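Ethanolamine kinase Pv091845 (Plasmodium vivax, PDB 2QG7) probably phosphorylates ethanolamine, the first of three steps that lead from this amino alcohol to phosphatidylethanolamine. Local coordinates at residues E386-I391 against E401-L406; E286-V291 against E359-I364; K204-L209 against I347-F352; N238-Y243 against S417-G422. All blocks are in the same frame, centred on the assembly; numbering follows the deposited sequence.

In the fold
The four contacts illustrate how the helical lobe of a kinase-like fold is knitted from distant parts of the chain. Interaction 2, where strand 290-293 and the loop before it meet the start of helix 360-369, touches each of the other three; its centre lies about 14, 16 and 15 Å from those of interactions 1, 3 and 4. I364 meets F390 and L206, while Y362 reaches N420. Interactions 1 and 4, centres about 26 Å apart, do not touch; nor do 3 and 4. Along the chain, interaction 3 alternates with both 2 and 4, while interactions 2 and then 1 are nested within the loop closed by interaction 4. Helix 360-369 thus packs on helices 196-210, 384-395, 400-410 and 413-430.

Interaction 1 of 4, residues E386-I391 against E401-L406; sequences EEYHFI and ELINQL
Turned away from its own backbone N by a chi1 of -170°, the ring of Y388 leaves its helix and reaches the neighbouring one, where I403 holds its CG2 branch anti to its N and presents that methyl to the ring. The two side chains cross at about a right angle. I403 CG2 lies 3.3 Å from Y388 CD1, a tight fit, while the other arm of the isoleucine follows the ring outward until CD1 comes 3.6 Å from Y388 OH. N404 adds a polar touch: its OD1 lies in the ring plane, 3.6 Å from Y388 CE1 at the edge, with amide and ring planes 61° apart.

Further along, I391 and I403 slide past each other in opposite directions, and their CG2 methyls meet at 3.7 Å. The same I391 CG2 also touches L406 CD2 at 3.7 Å, so that this methyl sits between I403 and L406. I391, I403 and L406 are buried, and the attraction between the segments is mainly apolar. F390 packs instead on helix 196-210, tying this pair to the rest of the lobe.

The short segments approach to 9.5 Å between axes, at 118°. Helices 384-395 and 400-410 are consecutive and pack steeply across a short connection, an alpha-alpha unit of the helical lobe of this kinase-like fold.

Interaction 2 of 4, residues E286-V291 against E359-I364; sequences ENSPIV and ERAYDI
S288 and P289 grip the first turn of helix 360-369 tightly, whereas the outer side of the contact, at the proline ring, is exposed. On the tight side two backbone N-H groups at the helix start find acceptors in segment 286-291. R360 N donates to P289 O at 3.0 Å, and A361 N donates to S288 OG at 3.1 Å through a more bent bond, with an N-H...O angle of 137°. S288 OG is also bonded to E409, so the hydroxyl links the helix start to helix 400-410. The root of the R360 side chain is held here too: S288 OG lies 3.3 Å from R360 CG, and V291 CG2 packs against R360 CB at 3.5 Å. E359 occupies the N-cap position, but its carboxylate is turned to S234 and W237; I290 CD1 lies alongside its chain, 3.8 Å from E359 CG.

Toward solvent, P289 CG lies over one face of the R360 guanidinium, and P289 CD is 3.5 Å from R360 NE. The arginine chain runs extended beneath this exposed proline to a salt bridge with E409.

I290 and E359 form an antiparallel non-hydrogen-bonded pair of the two-stranded ribbon 290-293/356-359. Beyond it, D363 accepts the backbone N-H groups of H294 and C295, recalling how the aspartate of the F helix holds the catalytic loop in protein kinases.

Interaction 3 of 4, residues K204-L209 against I347-F352; sequences KNLKLL and ISFIDF
Amide-on-ring packing joins helix 196-210 to the edge strand of a small antiparallel sheet here, in the helical lobe of a kinase-like fold. Strand 347-349 leads, through I350, into D351 and F352, which with E353 form a sequence that probably corresponds to the DFG motif of protein kinases. The contact therefore couples a helix of the lobe to the strand just before that motif. Helix and strand segments approach to 8.8 Å between axes and run 44° apart.

The principal pair is N205 and F349, whose side chains come from opposite directions. The first torsion of N205, chi1 -159°, carries the amide away from the helix and over the phenyl ring. N205 ND2 sits 3.2 Å above the ring plane, over its centre, and the two planes are 58° apart. The tilt aims one amide hydrogen, the one anti to OD1, at the ring, as in an amino-aromatic interaction. Behind it, N205 CB lies 3.8 Å from F349 CZ.

L206 covers another part of the phenylalanine, its CB 4.2 Å from F349 CE2, while its CA lies in the ring plane at the edge. The rest of the L206 side chain turns to D363 and I364 of helix 360-369, and F349 also packs on I202 and I302.

The second amide hydrogen of N205 is used as well: one water accepts from N205 ND2 at 2.9 Å and from the backbone F349 N at 2.9 Å, so the water clips the amide to the strand beside the ring it covers.

Interaction 4 of 4, residues N238-Y243 against S417-G422; sequences NTIWKY and SHINWG
Apolar packing between I240 and I419 supplies one part of this contact. The side chains cross at about a right angle and touch through their CG2 methyls, 4.1 Å apart, a relaxed van der Waals distance. I240 also lays its CG1 near the amide of N420, with CG1 and N420 OD1 3.7 Å apart.

The polar part centres on N420, a buried asparagine whose chi1 of -175° swings the amide across to helix 236-251. There N420 OD1 comes 3.4 Å from Y243 CE2, approaching the ring obliquely, with amide and ring planes 43° apart. T239 CG2 lies farther off, 4.1 Å from N420 OD1, on the side where the tyrosine also approaches.

A water completes the link. It accepts from N420 ND2 at 3.0 Å and lies 2.6 Å from Y243 OH, in the plane of the tyrosine ring, so it joins the two side chains beyond their direct touch. Both N420 ND2 and this water lie over one face of the W421 indole, toward the rim of the ring, each 3.5 Å above its plane. T239 O of the tyrosine's own helix sits over a face of the Y243 ring.

The short segments approach to 9.5 Å between axes and diverge by 45°. Helix 269-284 packs against helix 236-251 through I276, which meets I240 and W241, while W421 packs on Y362 of helix 360-369, leaving helix 413-430 in contact with both 236-251 and 360-369.

Interaction 1 of 4, residues E386-I391 against E401-L406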
# COMPACT_ATOMS: atom_id res chain seq x y z
N GLU D 386 3.84 22.27 -12.35
CA GLU D 386 4.35 22.32 -10.98
C GLU D 386 5.85 22.07 -10.91
O GLU D 386 6.53 22.65 -10.07
CB GLU D 386 3.61 21.35 -10.10
CG GLU D 386 2.19 21.69 -9.87
CD GLU D 386 1.48 20.64 -9.03
OE1 GLU D 386 1.98 20.25 -7.94
OE2 GLU D 386 0.39 20.21 -9.48
N GLU D 387 6.36 21.19 -11.76
CA GLU D 387 7.79 21.01 -11.87
C GLU D 387 8.49 22.32 -12.32
O GLU D 387 9.61 22.66 -11.88
CB GLU D 387 8.11 19.89 -12.85
CG GLU D 387 7.67 18.54 -12.39
CD GLU D 387 8.07 17.41 -13.35
OE1 GLU D 387 8.40 17.69 -14.53
OE2 GLU D 387 8.02 16.22 -12.92
N TYR D 388 7.82 23.02 -13.24
CA TYR D 388 8.29 24.28 -13.79
C TYR D 388 8.42 25.39 -12.71
O TYR D 388 9.47 26.05 -12.59
CB TYR D 388 7.31 24.71 -14.90
CG TYR D 388 7.77 25.87 -15.74
CD1 TYR D 388 8.56 25.66 -16.86
CD2 TYR D 388 7.40 27.18 -15.39
CE1 TYR D 388 8.98 26.72 -17.64
CE2 TYR D 388 7.83 28.26 -16.16
CZ TYR D 388 8.61 28.02 -17.29
OH TYR D 388 9.03 29.08 -18.06
N HIS D 389 7.35 25.59 -11.93
CA HIS D 389 7.35 26.57 -10.88
C HIS D 389 8.50 26.38 -9.88
O HIS D 389 9.05 27.34 -9.41
CB HIS D 389 5.99 26.64 -10.18
CG HIS D 389 5.86 27.79 -9.23
ND1 HIS D 389 6.04 27.66 -7.87
CD2 HIS D 389 5.61 29.11 -9.44
CE1 HIS D 389 5.88 28.84 -7.28
NE2 HIS D 389 5.61 29.74 -8.21
N PHE D 390 8.86 25.14 -9.56
CA PHE D 390 9.93 24.86 -8.59
C PHE D 390 11.31 25.17 -9.18
O PHE D 390 12.19 25.77 -8.54
CB PHE D 390 9.88 23.37 -8.18
CG PHE D 390 10.92 22.96 -7.14
CD1 PHE D 390 10.60 22.96 -5.77
CD2 PHE D 390 12.19 22.51 -7.51
CE1 PHE D 390 11.52 22.54 -4.83
CE2 PHE D 390 13.13 22.11 -6.55
CZ PHE D 390 12.80 22.12 -5.22
N ILE D 391 11.47 24.72 -10.42
CA ILE D 391 12.74 24.78 -11.12
C ILE D 391 13.08 26.23 -11.50
O ILE D 391 14.24 26.61 -11.53
CB ILE D 391 12.75 23.82 -12.32
CG1 ILE D 391 12.81 22.37 -11.78
CG2 ILE D 391 13.93 24.11 -13.26
CD1 ILE D 391 12.63 21.26 -12.78
N GLU D 401 13.87 28.03 -21.64
CA GLU D 401 14.74 27.05 -22.31
C GLU D 401 15.65 26.40 -21.29
O GLU D 401 16.11 25.25 -21.46
CB GLU D 401 15.60 27.67 -23.44
CG GLU D 401 14.84 28.40 -24.58
CD GLU D 401 14.13 27.41 -25.56
OE1 GLU D 401 13.85 27.82 -26.74
OE2 GLU D 401 13.85 26.24 -25.17
N LEU D 402 15.96 27.16 -20.23
CA LEU D 402 16.85 26.65 -19.21
C LEU D 402 16.04 25.81 -18.20
O LEU D 402 16.50 24.74 -17.78
CB LEU D 402 17.66 27.77 -18.57
CG LEU D 402 18.89 27.32 -17.76
CD1 LEU D 402 19.99 26.78 -18.72
CD2 LEU D 402 19.45 28.48 -16.86
N ILE D 403 14.84 26.32 -17.86
CA ILE D 403 13.87 25.59 -17.05
C ILE D 403 13.43 24.27 -17.66
O ILE D 403 13.61 23.23 -17.02
CB ILE D 403 12.64 26.43 -16.71
CG1 ILE D 403 13.06 27.71 -16.02
CG2 ILE D 403 11.71 25.63 -15.77
CD1 ILE D 403 11.96 28.76 -15.92
N ASN D 404 12.89 24.29 -18.88
CA ASN D 404 12.49 23.06 -19.61
C ASN D 404 13.60 22.02 -19.79
O ASN D 404 13.37 20.83 -19.92
CB ASN D 404 11.88 23.41 -20.96
CG ASN D 404 10.49 23.95 -20.84
OD1 ASN D 404 9.92 23.96 -19.76
ND2 ASN D 404 9.92 24.40 -21.94
N GLN D 405 14.82 22.48 -19.75
CA GLN D 405 15.91 21.60 -20.02
C GLN D 405 16.25 20.84 -18.74
O GLN D 405 16.76 19.70 -18.80
CB GLN D 405 17.09 22.46 -20.48
CG GLN D 405 18.21 21.71 -21.10
CD GLN D 405 18.99 22.53 -22.12
OE1 GLN D 405 18.79 23.80 -22.23
NE2 GLN D 405 19.89 21.81 -22.87
N LEU D 406 16.01 21.47 -17.59
CA LEU D 406 16.20 20.78 -16.32
C LEU D 406 14.97 19.88 -16.00
O LEU D 406 15.12 18.83 -15.38
CB LEU D 406 16.55 21.76 -15.18
CG LEU D 406 16.78 21.23 -13.75
CD1 LEU D 406 17.79 20.04 -13.62
CD2 LEU D 406 17.21 22.35 -12.84

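Interaction 2 of 4, residues E286-V291 against E359-I364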
# COMPACT_ATOMS: atom_id res chain seq x y z
N GLU D 286 21.65 11.86 -19.26
CA GLU D 286 21.12 13.22 -19.08
C GLU D 286 22.23 14.19 -18.67
O GLU D 286 22.01 15.38 -18.69
CB GLU D 286 19.97 13.25 -18.07
CG GLU D 286 18.77 12.42 -18.40
CD GLU D 286 17.94 12.94 -19.56
OE1 GLU D 286 17.16 12.13 -20.11
OE2 GLU D 286 18.04 14.15 -19.94
N ASN D 287 23.41 13.67 -18.32
CA ASN D 287 24.56 14.43 -17.80
C ASN D 287 24.12 15.52 -16.79
O ASN D 287 24.04 16.74 -17.11
CB ASN D 287 25.45 15.04 -18.91
CG ASN D 287 26.41 14.01 -19.53
OD1 ASN D 287 25.99 13.09 -20.27
ND2 ASN D 287 27.73 14.19 -19.27
N SER D 288 23.81 15.05 -15.58
CA SER D 288 23.38 15.95 -14.53
C SER D 288 24.60 16.23 -13.67
O SER D 288 25.27 15.30 -13.21
CB SER D 288 22.22 15.35 -13.72
OG SER D 288 21.72 16.27 -12.77
N PRO D 289 24.88 17.53 -13.46
CA PRO D 289 26.01 17.94 -12.62
C PRO D 289 25.96 17.32 -11.22
O PRO D 289 24.93 17.37 -10.56
CB PRO D 289 25.85 19.45 -12.53
CG PRO D 289 24.95 19.80 -13.71
CD PRO D 289 24.08 18.66 -13.95
N ILE D 290 27.07 16.72 -10.80
CA ILE D 290 27.25 16.14 -9.48
C ILE D 290 27.46 17.28 -8.48
O ILE D 290 28.43 18.03 -8.57
CB ILE D 290 28.47 15.19 -9.44
CG1 ILE D 290 28.54 14.30 -10.71
CG2 ILE D 290 28.51 14.37 -8.20
CD1 ILE D 290 27.32 13.47 -10.98
N VAL D 291 26.51 17.42 -7.55
CA VAL D 291 26.53 18.47 -6.53
C VAL D 291 26.39 17.85 -5.16
O VAL D 291 26.22 16.63 -5.03
CB VAL D 291 25.44 19.54 -6.79
CG1 VAL D 291 25.62 20.14 -8.19
CG2 VAL D 291 24.07 18.96 -6.69
N GLU D 359 24.11 13.43 -8.60
CA GLU D 359 23.44 14.21 -9.61
C GLU D 359 22.38 15.10 -8.99
O GLU D 359 21.59 14.65 -8.18
CB GLU D 359 22.77 13.27 -10.62
CG GLU D 359 23.74 12.49 -11.53
CD GLU D 359 24.23 11.18 -10.95
OE1 GLU D 359 24.14 10.96 -9.70
OE2 GLU D 359 24.71 10.32 -11.74
N ARG D 360 22.36 16.37 -9.39
CA ARG D 360 21.43 17.34 -8.88
C ARG D 360 20.02 16.98 -9.23
O ARG D 360 19.07 17.41 -8.54
CB ARG D 360 21.76 18.77 -9.37
CG ARG D 360 21.80 18.97 -10.89
CD ARG D 360 21.51 20.41 -11.29
NE ARG D 360 21.37 20.57 -12.75
CZ ARG D 360 21.21 21.74 -13.41
NH1 ARG D 360 21.18 22.90 -12.76
NH2 ARG D 360 21.08 21.74 -14.75
N ALA D 361 19.86 16.21 -10.30
CA ALA D 361 18.54 15.84 -10.79
C ALA D 361 17.92 14.73 -9.91
O ALA D 361 16.69 14.71 -9.72
CB ALA D 361 18.60 15.42 -12.21
N TYR D 362 18.76 13.85 -9.34
CA TYR D 362 18.29 12.93 -8.30
C TYR D 362 17.60 13.61 -7.08
O TYR D 362 16.52 13.18 -6.66
CB TYR D 362 19.42 12.06 -7.82
CG TYR D 362 18.96 11.12 -6.76
CD1 TYR D 362 18.33 9.90 -7.09
CD2 TYR D 362 19.13 11.45 -5.41
CE1 TYR D 362 17.91 9.02 -6.09
CE2 TYR D 362 18.67 10.59 -4.39
CZ TYR D 362 18.08 9.37 -4.75
OH TYR D 362 17.65 8.54 -3.74
N ASP D 363 18.23 14.66 -6.53
CA ASP D 363 17.71 15.34 -5.36
C ASP D 363 16.39 16.05 -5.60
O ASP D 363 15.56 16.12 -4.70
CB ASP D 363 18.75 16.34 -4.85
CG ASP D 363 18.81 16.42 -3.32
OD1 ASP D 363 18.25 15.52 -2.62
OD2 ASP D 363 19.43 17.40 -2.85
N ILE D 364 16.18 16.55 -6.80
CA ILE D 364 14.95 17.22 -7.16
C ILE D 364 13.80 16.22 -7.43
O ILE D 364 12.68 16.43 -6.94
CB ILE D 364 15.16 18.17 -8.41
CG1 ILE D 364 16.34 19.12 -8.13
CG2 ILE D 364 13.83 18.94 -8.78
CD1 ILE D 364 16.86 19.88 -9.38

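Interaction 3 of 4, residues K204-L209 against I347-F352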
# COMPACT_ATOMS: atom_id res chain seq x y z
N LYS D 204 14.98 27.58 -3.60
CA LYS D 204 16.06 28.58 -3.33
C LYS D 204 17.10 28.07 -2.35
O LYS D 204 18.31 28.27 -2.58
CB LYS D 204 15.50 29.89 -2.79
CG LYS D 204 14.80 30.76 -3.81
CD LYS D 204 14.41 32.04 -3.10
CE LYS D 204 13.35 32.80 -3.87
NZ LYS D 204 13.92 33.33 -5.15
N ASN D 205 16.65 27.42 -1.27
CA ASN D 205 17.55 26.79 -0.28
C ASN D 205 18.28 25.59 -0.84
O ASN D 205 19.43 25.32 -0.49
CB ASN D 205 16.79 26.39 0.98
CG ASN D 205 17.71 26.22 2.18
OD1 ASN D 205 18.60 27.03 2.42
ND2 ASN D 205 17.51 25.16 2.92
N LEU D 206 17.61 24.88 -1.74
CA LEU D 206 18.20 23.69 -2.39
C LEU D 206 19.29 24.10 -3.36
O LEU D 206 20.27 23.39 -3.49
CB LEU D 206 17.11 22.81 -3.06
CG LEU D 206 17.59 21.48 -3.67
CD1 LEU D 206 18.05 20.49 -2.59
CD2 LEU D 206 16.54 20.85 -4.55
N LYS D 207 19.12 25.24 -4.04
CA LYS D 207 20.18 25.79 -4.90
C LYS D 207 21.41 26.21 -4.08
O LYS D 207 22.55 25.89 -4.47
CB LYS D 207 19.67 26.98 -5.71
CG LYS D 207 20.00 26.83 -7.19
CD LYS D 207 21.49 27.02 -7.42
CE LYS D 207 21.92 26.45 -8.74
NZ LYS D 207 21.34 27.32 -9.80
N LEU D 208 21.17 26.92 -2.96
CA LEU D 208 22.23 27.20 -2.00
C LEU D 208 23.04 25.97 -1.59
O LEU D 208 24.26 26.04 -1.50
CB LEU D 208 21.64 27.87 -0.75
CG LEU D 208 21.07 29.29 -0.89
CD1 LEU D 208 20.27 29.75 0.37
CD2 LEU D 208 22.21 30.26 -1.19
N LEU D 209 22.37 24.84 -1.32
CA LEU D 209 23.04 23.59 -1.07
C LEU D 209 23.79 23.11 -2.31
O LEU D 209 24.94 22.67 -2.24
CB LEU D 209 22.01 22.54 -0.58
CG LEU D 209 22.32 21.04 -0.60
CD1 LEU D 209 23.37 20.69 0.41
CD2 LEU D 209 21.07 20.23 -0.36
N ILE D 347 12.80 28.91 5.37
CA ILE D 347 12.98 27.49 5.17
C ILE D 347 14.42 27.03 5.35
O ILE D 347 15.33 27.62 4.80
CB ILE D 347 12.44 27.06 3.74
CG1 ILE D 347 10.89 27.08 3.70
CG2 ILE D 347 13.09 25.73 3.24
CD1 ILE D 347 10.18 26.16 4.70
N SER D 348 14.62 25.96 6.13
CA SER D 348 15.90 25.29 6.21
C SER D 348 15.73 23.76 6.25
O SER D 348 14.66 23.27 6.56
CB SER D 348 16.71 25.78 7.40
OG SER D 348 16.00 25.56 8.59
N PHE D 349 16.79 23.03 5.91
CA PHE D 349 16.77 21.59 5.90
C PHE D 349 17.48 21.01 7.12
O PHE D 349 18.41 21.60 7.65
CB PHE D 349 17.40 21.04 4.61
CG PHE D 349 16.82 21.64 3.35
CD1 PHE D 349 15.47 21.97 3.27
CD2 PHE D 349 17.62 21.86 2.22
CE1 PHE D 349 14.95 22.53 2.11
CE2 PHE D 349 17.08 22.38 1.08
CZ PHE D 349 15.76 22.72 1.03
N ILE D 350 17.02 19.83 7.54
CA ILE D 350 17.60 19.05 8.65
C ILE D 350 17.84 17.63 8.19
O ILE D 350 17.42 17.22 7.11
CB ILE D 350 16.67 19.03 9.97
CG1 ILE D 350 15.26 18.48 9.67
CG2 ILE D 350 16.61 20.39 10.67
CD1 ILE D 350 14.56 17.89 10.87
N ASP D 351 18.54 16.87 9.01
CA ASP D 351 18.81 15.46 8.80
C ASP D 351 19.58 15.12 7.52
O ASP D 351 19.03 14.63 6.53
CB ASP D 351 17.53 14.64 8.97
CG ASP D 351 17.79 13.27 9.59
OD1 ASP D 351 18.97 12.78 9.60
OD2 ASP D 351 16.78 12.67 10.05
N PHE D 352 20.88 15.37 7.58
CA PHE D 352 21.78 15.20 6.44
C PHE D 352 22.54 13.90 6.52
O PHE D 352 23.71 13.83 6.12
CB PHE D 352 22.78 16.37 6.41
CG PHE D 352 22.13 17.72 6.28
CD1 PHE D 352 21.79 18.46 7.41
CD2 PHE D 352 21.85 18.24 5.03
CE1 PHE D 352 21.17 19.71 7.28
CE2 PHE D 352 21.24 19.47 4.89
CZ PHE D 352 20.89 20.20 6.02
O HOH W 1 19.06 24.68 5.36

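Interaction 4 of 4, residues N238-Y243 against S417-G422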
# COMPACT_ATOMS: atom_id res chain seq x y z
N ASN D 238 26.87 3.73 -6.52
CA ASN D 238 27.56 2.97 -5.49
C ASN D 238 26.61 2.58 -4.37
O ASN D 238 26.76 1.50 -3.79
CB ASN D 238 28.70 3.83 -4.91
CG ASN D 238 29.55 3.07 -3.89
OD1 ASN D 238 30.42 2.26 -4.26
ND2 ASN D 238 29.31 3.34 -2.60
N THR D 239 25.67 3.46 -4.04
CA THR D 239 24.72 3.27 -2.93
C THR D 239 23.60 2.32 -3.36
O THR D 239 23.28 1.38 -2.62
CB THR D 239 24.12 4.60 -2.44
OG1 THR D 239 25.19 5.45 -2.01
CG2 THR D 239 23.21 4.40 -1.26
N ILE D 240 23.04 2.54 -4.55
CA ILE D 240 22.02 1.65 -5.10
C ILE D 240 22.52 0.22 -5.26
O ILE D 240 21.83 -0.72 -4.87
CB ILE D 240 21.43 2.19 -6.44
CG1 ILE D 240 20.77 3.54 -6.23
CG2 ILE D 240 20.39 1.21 -7.01
CD1 ILE D 240 20.20 4.12 -7.50
N TRP D 241 23.71 0.05 -5.83
CA TRP D 241 24.33 -1.28 -5.93
C TRP D 241 24.69 -1.88 -4.59
O TRP D 241 24.67 -3.10 -4.44
CB TRP D 241 25.57 -1.28 -6.85
CG TRP D 241 25.20 -1.16 -8.30
CD1 TRP D 241 25.44 -0.10 -9.12
CD2 TRP D 241 24.52 -2.13 -9.10
NE1 TRP D 241 24.95 -0.34 -10.39
CE2 TRP D 241 24.37 -1.58 -10.40
CE3 TRP D 241 23.99 -3.41 -8.85
CZ2 TRP D 241 23.73 -2.28 -11.46
CZ3 TRP D 241 23.35 -4.09 -9.90
CH2 TRP D 241 23.23 -3.52 -11.18
N LYS D 242 25.00 -1.04 -3.60
CA LYS D 242 25.30 -1.55 -2.26
C LYS D 242 24.05 -2.20 -1.68
O LYS D 242 24.11 -3.27 -1.10
CB LYS D 242 25.78 -0.40 -1.38
CG LYS D 242 26.30 -0.76 0.04
CD LYS D 242 25.96 0.49 1.01
CE LYS D 242 26.48 0.19 2.47
NZ LYS D 242 26.23 1.37 3.42
N TYR D 243 22.91 -1.54 -1.83
CA TYR D 243 21.64 -2.08 -1.34
C TYR D 243 21.27 -3.40 -2.06
O TYR D 243 20.83 -4.35 -1.43
CB TYR D 243 20.51 -1.06 -1.50
CG TYR D 243 20.61 0.24 -0.75
CD1 TYR D 243 21.34 0.36 0.44
CD2 TYR D 243 19.94 1.36 -1.23
CE1 TYR D 243 21.41 1.60 1.14
CE2 TYR D 243 19.98 2.57 -0.55
CZ TYR D 243 20.71 2.69 0.64
OH TYR D 243 20.75 3.91 1.29
N SER D 417 14.95 7.15 -7.78
CA SER D 417 14.53 7.41 -6.42
C SER D 417 13.62 6.28 -5.85
O SER D 417 13.76 5.90 -4.70
CB SER D 417 13.77 8.74 -6.44
OG SER D 417 13.15 8.97 -5.21
N HIS D 418 12.70 5.74 -6.67
CA HIS D 418 11.93 4.54 -6.29
C HIS D 418 12.77 3.30 -5.97
O HIS D 418 12.53 2.62 -4.99
CB HIS D 418 10.91 4.19 -7.38
CG HIS D 418 9.84 5.21 -7.54
ND1 HIS D 418 9.16 5.74 -6.47
CD2 HIS D 418 9.32 5.79 -8.65
CE1 HIS D 418 8.24 6.60 -6.90
NE2 HIS D 418 8.32 6.64 -8.23
N ILE D 419 13.74 3.00 -6.82
CA ILE D 419 14.59 1.86 -6.61
C ILE D 419 15.46 2.02 -5.38
O ILE D 419 15.58 1.10 -4.57
CB ILE D 419 15.42 1.55 -7.88
CG1 ILE D 419 14.46 1.16 -9.02
CG2 ILE D 419 16.44 0.45 -7.59
CD1 ILE D 419 15.09 1.07 -10.45
N ASN D 420 16.05 3.19 -5.23
CA ASN D 420 16.87 3.51 -4.07
C ASN D 420 16.12 3.29 -2.75
O ASN D 420 16.63 2.64 -1.85
CB ASN D 420 17.41 4.97 -4.16
CG ASN D 420 18.37 5.31 -3.03
OD1 ASN D 420 19.51 4.86 -3.01
ND2 ASN D 420 17.89 6.07 -2.06
N TRP D 421 14.95 3.88 -2.62
CA TRP D 421 14.23 3.79 -1.37
C TRP D 421 13.46 2.49 -1.19
O TRP D 421 13.17 2.13 -0.06
CB TRP D 421 13.32 5.01 -1.16
CG TRP D 421 14.15 6.24 -0.84
CD1 TRP D 421 14.38 7.29 -1.67
CD2 TRP D 421 14.91 6.49 0.35
NE1 TRP D 421 15.20 8.20 -1.05
CE2 TRP D 421 15.56 7.73 0.18
CE3 TRP D 421 15.11 5.78 1.55
CZ2 TRP D 421 16.38 8.29 1.16
CZ3 TRP D 421 15.94 6.34 2.54
CH2 TRP D 421 16.57 7.58 2.33
N GLY D 422 13.13 1.81 -2.30
CA GLY D 422 12.67 0.43 -2.25
C GLY D 422 13.65 -0.53 -1.61
O GLY D 422 13.26 -1.34 -0.81
O HOH W 2 19.16 5.86 0.65